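Putative GGDEF domain membrane protein (Pseudomonas fluorescens, PDB 5EUH) probably makes the second messenger cyclic di-GMP from two GTP molecules, through the diguanylate cyclase GGDEF domain that forms this chain. Local coordinates at residues L33-I38 with E139-A144; G126-T131 with F143-A148. All coordinates share one frame; numbering follows the deposited sequence.

Contact 1. Residues L33-I38 with E139-A144; sequences LSLLMI and EQLLFA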
loop_
_atom_site.group_PDB
_atom_site.type_symbol
_atom_site.label_atom_id
_atom_site.label_comp_id
_atom_site.label_asym_id
_atom_site.label_seq_id
_atom_site.Cartn_x
_atom_site.Cartn_y
_atom_site.Cartn_z
ATOM N N LEU A 33 3.742 2.868 -14.345
ATOM C CA LEU A 33 4.225 2.894 -12.971
ATOM C C LEU A 33 3.038 3.131 -12.050
ATOM O O LEU A 33 2.404 4.190 -12.114
ATOM C CB LEU A 33 5.284 3.984 -12.788
ATOM C CG LEU A 33 5.788 4.215 -11.366
ATOM C CD1 LEU A 33 6.599 3.027 -10.884
ATOM C CD2 LEU A 33 6.601 5.495 -11.297
ATOM N N SER A 34 2.741 2.154 -11.196
ATOM C CA SER A 34 1.586 2.202 -10.313
ATOM C C SER A 34 2.020 2.391 -8.865
ATOM O O SER A 34 3.103 1.963 -8.460
ATOM C CB SER A 34 0.749 0.927 -10.432
ATOM O OG SER A 34 0.202 0.798 -11.730
ATOM N N LEU A 35 1.155 3.037 -8.091
ATOM C CA LEU A 35 1.352 3.229 -6.664
ATOM C C LEU A 35 0.181 2.636 -5.896
ATOM O O LEU A 35 -0.951 2.610 -6.382
ATOM C CB LEU A 35 1.485 4.711 -6.311
ATOM C CG LEU A 35 2.887 5.266 -6.091
ATOM C CD1 LEU A 35 3.736 5.093 -7.335
ATOM C CD2 LEU A 35 2.792 6.727 -5.700
ATOM N N LEU A 36 0.467 2.163 -4.686
ATOM C CA LEU A 36 -0.551 1.673 -3.769
ATOM C C LEU A 36 -0.377 2.367 -2.429
ATOM O O LEU A 36 0.732 2.410 -1.890
ATOM C CB LEU A 36 -0.467 0.156 -3.573
ATOM C CG LEU A 36 -0.651 -0.780 -4.764
ATOM C CD1 LEU A 36 -0.797 -2.205 -4.261
ATOM C CD2 LEU A 36 -1.845 -0.383 -5.603
ATOM N N MET A 37 -1.467 2.911 -1.899
ATOM C CA MET A 37 -1.499 3.468 -0.553
ATOM C C MET A 37 -2.436 2.611 0.283
ATOM O O MET A 37 -3.628 2.518 -0.019
ATOM C CB MET A 37 -1.956 4.924 -0.564
ATOM C CG MET A 37 -1.017 5.858 -1.291
ATOM S SD MET A 37 0.544 6.091 -0.430
ATOM C CE MET A 37 1.329 7.266 -1.529
ATOM N N ILE A 38 -1.896 1.986 1.321
ATOM C CA ILE A 38 -2.610 0.981 2.097
ATOM C C ILE A 38 -2.647 1.449 3.543
ATOM O O ILE A 38 -1.625 1.421 4.240
ATOM C CB ILE A 38 -1.952 -0.400 1.982
ATOM C CG1 ILE A 38 -1.797 -0.783 0.509
ATOM C CG2 ILE A 38 -2.766 -1.438 2.727
ATOM C CD1 ILE A 38 -0.982 -2.023 0.284
ATOM N N GLU A 139 4.767 14.269 -8.194
ATOM C CA GLU A 139 3.966 14.762 -7.081
ATOM C C GLU A 139 2.482 14.547 -7.340
ATOM O O GLU A 139 1.723 14.230 -6.418
ATOM C CB GLU A 139 4.262 16.240 -6.840
ATOM C CG GLU A 139 3.540 16.825 -5.645
ATOM C CD GLU A 139 3.753 18.318 -5.519
ATOM O OE1 GLU A 139 4.327 18.913 -6.454
ATOM O OE2 GLU A 139 3.349 18.893 -4.488
ATOM N N GLN A 140 2.052 14.711 -8.592
ATOM C CA GLN A 140 0.661 14.451 -8.934
ATOM C C GLN A 140 0.338 12.964 -8.868
ATOM O O GLN A 140 -0.797 12.592 -8.551
ATOM C CB GLN A 140 0.354 15.011 -10.322
ATOM C CG GLN A 140 0.757 16.466 -10.482
ATOM C CD GLN A 140 0.253 17.085 -11.765
ATOM O OE1 GLN A 140 0.713 16.750 -12.857
ATOM N NE2 GLN A 140 -0.701 17.997 -11.641
ATOM N N LEU A 141 1.319 12.106 -9.155
ATOM C CA LEU A 141 1.109 10.666 -9.052
ATOM C C LEU A 141 0.911 10.245 -7.600
ATOM O O LEU A 141 0.015 9.452 -7.290
ATOM C CB LEU A 141 2.292 9.923 -9.668
ATOM C CG LEU A 141 2.172 8.401 -9.736
ATOM C CD1 LEU A 141 1.228 7.994 -10.852
ATOM C CD2 LEU A 141 3.532 7.765 -9.918
ATOM N N LEU A 142 1.747 10.761 -6.699
ATOM C CA LEU A 142 1.577 10.474 -5.280
ATOM C C LEU A 142 0.291 11.086 -4.744
ATOM O O LEU A 142 -0.369 10.500 -3.878
ATOM C CB LEU A 142 2.780 10.991 -4.495
ATOM C CG LEU A 142 4.072 10.183 -4.597
ATOM C CD1 LEU A 142 5.270 11.108 -4.715
ATOM C CD2 LEU A 142 4.212 9.283 -3.384
ATOM N N PHE A 143 -0.077 12.265 -5.247
ATOM C CA PHE A 143 -1.293 12.924 -4.782
ATOM C C PHE A 143 -2.532 12.121 -5.151
ATOM O O PHE A 143 -3.468 12.008 -4.351
ATOM C CB PHE A 143 -1.374 14.337 -5.362
ATOM C CG PHE A 143 -2.479 15.172 -4.780
ATOM C CD1 PHE A 143 -3.747 15.156 -5.336
ATOM C CD2 PHE A 143 -2.246 15.983 -3.686
ATOM C CE1 PHE A 143 -4.761 15.925 -4.804
ATOM C CE2 PHE A 143 -3.257 16.755 -3.152
ATOM C CZ PHE A 143 -4.516 16.725 -3.712
ATOM N N ALA A 144 -2.559 11.554 -6.358
ATOM C CA ALA A 144 -3.732 10.809 -6.796
ATOM C C ALA A 144 -3.922 9.525 -5.998
ATOM O O ALA A 144 -5.049 9.033 -5.882
ATOM C CB ALA A 144 -3.628 10.496 -8.287
#
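In the alpha/beta core of the GGDEF domain, Leu33, Leu35 and Met37 of strand 33-40 meet Leu141 and Leu142 of helix 138-154. The strand is the middle one of the five in the sheet, and the helix lies across one face of it. The two segments run in roughly the same direction, 40° apart, with their axes 8.8 Å from each other at the closest point. That gap is bridged by branched and long side chains. Alternate strand residues point at the helix, as the pleat of a strand dictates.

Leu35 is in the middle and touches both helix leucines with different methyls. Its CD1 lies 3.7 Å from CD2 of Leu141. Its CD2 lies 3.7 Å from CD2 of Leu142 and also touches CG of that residue. The Leu35 side chain therefore fits between two consecutive helix residues. Leu141 points toward the strand, with CG opposite its backbone N (chi1 -175°). This brings its CD2 to Leu33 as well, where the nearest atom is CD2 of Leu33 at 4.1 Å. The Leu33 and Leu141 side chains cross at about a right angle.

Leu142 starts out along the flank of the helix, but its end swings back to the strand. Leu19 of helix 12-29 touches Leu33, Leu35 and Leu142, so a second helix adds to this apolar cluster. No hydrogen bond links the two segments; every side-chain pair across them is apolar. Leu33 is about 9 Å from the bound cyclic di-GMP, measured from its side chain. At the far end Met37 bends at chi2 (-69°), which turns its CE methyl to within 4.0 Å of CD2 of Leu142.

Contact 2. Residues G126-T131 with F143-A148; sequences GISTWT and FAADKA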
loop_
_atom_site.group_PDB
_atom_site.type_symbol
_atom_site.label_atom_id
_atom_site.label_comp_id
_atom_site.label_asym_id
_atom_site.label_seq_id
_atom_site.Cartn_x
_atom_site.Cartn_y
_atom_site.Cartn_z
ATOM N N GLY A 126 -5.712 2.889 -2.069
ATOM C CA GLY A 126 -5.823 3.826 -3.182
ATOM C C GLY A 126 -4.749 3.564 -4.195
ATOM O O GLY A 126 -3.597 3.282 -3.844
ATOM N N ILE A 127 -5.105 3.656 -5.479
ATOM C CA ILE A 127 -4.217 3.322 -6.581
ATOM C C ILE A 127 -4.120 4.509 -7.529
ATOM O O ILE A 127 -5.135 5.121 -7.879
ATOM C CB ILE A 127 -4.701 2.072 -7.347
ATOM C CG1 ILE A 127 -5.060 0.941 -6.386
ATOM C CG2 ILE A 127 -3.651 1.620 -8.351
ATOM C CD1 ILE A 127 -5.367 -0.357 -7.083
ATOM N N SER A 128 -2.897 4.827 -7.946
ATOM C CA SER A 128 -2.644 5.737 -9.052
ATOM C C SER A 128 -1.678 5.061 -10.016
ATOM O O SER A 128 -0.954 4.136 -9.648
ATOM C CB SER A 128 -2.075 7.079 -8.580
ATOM O OG SER A 128 -0.799 6.918 -7.996
ATOM N N THR A 129 -1.674 5.527 -11.262
ATOM C CA THR A 129 -0.895 4.872 -12.307
ATOM C C THR A 129 -0.460 5.887 -13.349
ATOM O O THR A 129 -1.295 6.608 -13.903
ATOM C CB THR A 129 -1.703 3.759 -12.980
ATOM O OG1 THR A 129 -2.172 2.838 -11.991
ATOM C CG2 THR A 129 -0.847 3.016 -13.995
ATOM N N TRP A 130 0.840 5.927 -13.622
ATOM C CA TRP A 130 1.385 6.739 -14.700
ATOM C C TRP A 130 1.523 5.881 -15.950
ATOM O O TRP A 130 1.979 4.738 -15.872
ATOM C CB TRP A 130 2.742 7.325 -14.307
ATOM C CG TRP A 130 3.403 8.090 -15.405
ATOM C CD1 TRP A 130 3.302 9.427 -15.646
ATOM C CD2 TRP A 130 4.272 7.565 -16.415
ATOM N NE1 TRP A 130 4.050 9.768 -16.745
ATOM C CE2 TRP A 130 4.656 8.641 -17.236
ATOM C CE3 TRP A 130 4.761 6.288 -16.707
ATOM C CZ2 TRP A 130 5.506 8.481 -18.326
ATOM C CZ3 TRP A 130 5.599 6.131 -17.788
ATOM C CH2 TRP A 130 5.965 7.219 -18.584
ATOM N N THR A 131 1.119 6.422 -17.094
ATOM C CA THR A 131 1.272 5.730 -18.362
ATOM C C THR A 131 2.073 6.602 -19.320
ATOM O O THR A 131 2.278 7.794 -19.083
ATOM C CB THR A 131 -0.084 5.356 -18.975
ATOM O OG1 THR A 131 -0.815 6.542 -19.303
ATOM C CG2 THR A 131 -0.894 4.512 -18.001
ATOM N N PHE A 143 -0.077 12.265 -5.247
ATOM C CA PHE A 143 -1.293 12.924 -4.782
ATOM C C PHE A 143 -2.532 12.121 -5.151
ATOM O O PHE A 143 -3.468 12.008 -4.351
ATOM C CB PHE A 143 -1.374 14.337 -5.362
ATOM C CG PHE A 143 -2.479 15.172 -4.780
ATOM C CD1 PHE A 143 -3.747 15.156 -5.336
ATOM C CD2 PHE A 143 -2.246 15.983 -3.686
ATOM C CE1 PHE A 143 -4.761 15.925 -4.804
ATOM C CE2 PHE A 143 -3.257 16.755 -3.152
ATOM C CZ PHE A 143 -4.516 16.725 -3.712
ATOM N N ALA A 144 -2.559 11.554 -6.358
ATOM C CA ALA A 144 -3.732 10.809 -6.796
ATOM C C ALA A 144 -3.922 9.525 -5.998
ATOM O O ALA A 144 -5.049 9.033 -5.882
ATOM C CB ALA A 144 -3.628 10.496 -8.287
ATOM N N ALA A 145 -2.844 8.969 -5.446
ATOM C CA ALA A 145 -2.969 7.725 -4.696
ATOM C C ALA A 145 -3.472 7.967 -3.280
ATOM O O ALA A 145 -4.291 7.196 -2.772
ATOM C CB ALA A 145 -1.633 6.986 -4.673
ATOM N N ASP A 146 -2.998 9.031 -2.629
ATOM C CA ASP A 146 -3.516 9.378 -1.310
ATOM C C ASP A 146 -4.955 9.865 -1.393
ATOM O O ASP A 146 -5.763 9.590 -0.498
ATOM C CB ASP A 146 -2.637 10.442 -0.660
ATOM C CG ASP A 146 -1.389 9.861 -0.032
ATOM O OD1 ASP A 146 -1.376 8.647 0.262
ATOM O OD2 ASP A 146 -0.425 10.624 0.189
ATOM N N LYS A 147 -5.293 10.599 -2.455
ATOM C CA LYS A 147 -6.673 11.040 -2.627
ATOM C C LYS A 147 -7.605 9.855 -2.834
ATOM O O LYS A 147 -8.690 9.800 -2.249
ATOM C CB LYS A 147 -6.780 12.016 -3.798
ATOM C CG LYS A 147 -8.193 12.524 -4.047
ATOM C CD LYS A 147 -8.213 13.539 -5.175
ATOM C CE LYS A 147 -9.619 14.015 -5.482
ATOM N NZ LYS A 147 -9.609 15.031 -6.565
ATOM N N ALA A 148 -7.197 8.892 -3.663
ATOM C CA ALA A 148 -8.001 7.688 -3.843
ATOM C C ALA A 148 -8.085 6.886 -2.552
ATOM O O ALA A 148 -9.102 6.239 -2.278
ATOM C CB ALA A 148 -7.421 6.839 -4.972
#
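Gly126 and Ser128 meet Ala144, Ala145 and Ala148 in the first half of a beta-alpha-beta crossover. Strand 123-130 leads into helix 138-154, which returns the chain to the parallel strand 160-162. Strand and helix run nearly antiparallel here, at 156°, and their axes come within 5.9 Å. Small residues on both sides make this close approach possible.

The tight part is the sheet-facing side of the helix. Gly126 puts no side chain between its backbone and the helix. Its CA lies 3.7 Å from O of Ala145 and 3.9 Å from CB of Ala148. The Ala148 methyl also rests near the peptide N of Ile127, 4.0 Å away. Further along the strand, CB of Ser128 packs on CB of Ala144 at 3.8 Å.

The outer side of the helix is loose: Phe143, Asp146 and Lys147 are exposed in the isolated chain and do not touch the strand segment. Phe143 and Asp146 set out away from the strand, and Lys147 runs its fully extended chain outward. Ile127 also turns from the helix, but into protein: its side chain packs on helix 94-109 behind the sheet.

Ser128 carries the polar group of the tight side. With chi1 at 65°, OG sits between its own backbone N and carbonyl carbon. There it hydrogen-bonds to O of Leu141, one turn earlier in the helix than Ala145. The buried hydroxyl is thus satisfied by a helix carbonyl, while the methyl CB of Ala145 lies 3.4 Å from Ser128 OG.

In the fold
Both contacts are buried and hold the same helix, 138-154, against the same sheet. Contact 1 uses the helix's earlier turns and the middle strand, 33-40; contact 2 uses later turns and the neighbouring strand, 123-130. Their centres are only 4 Å apart, and backbone hydrogen bonds join the two strands, such as Leu33 O to Trp130 N at 2.8 Å. The chemistry differs with the spacing. Over the middle strand the helix stands farther off, and leucines and a methionine bridge the distance. Over the neighbouring strand it comes closer, with glycine, serine and alanines in place of large side chains. Phe143 and Ala144 belong to both helix segments.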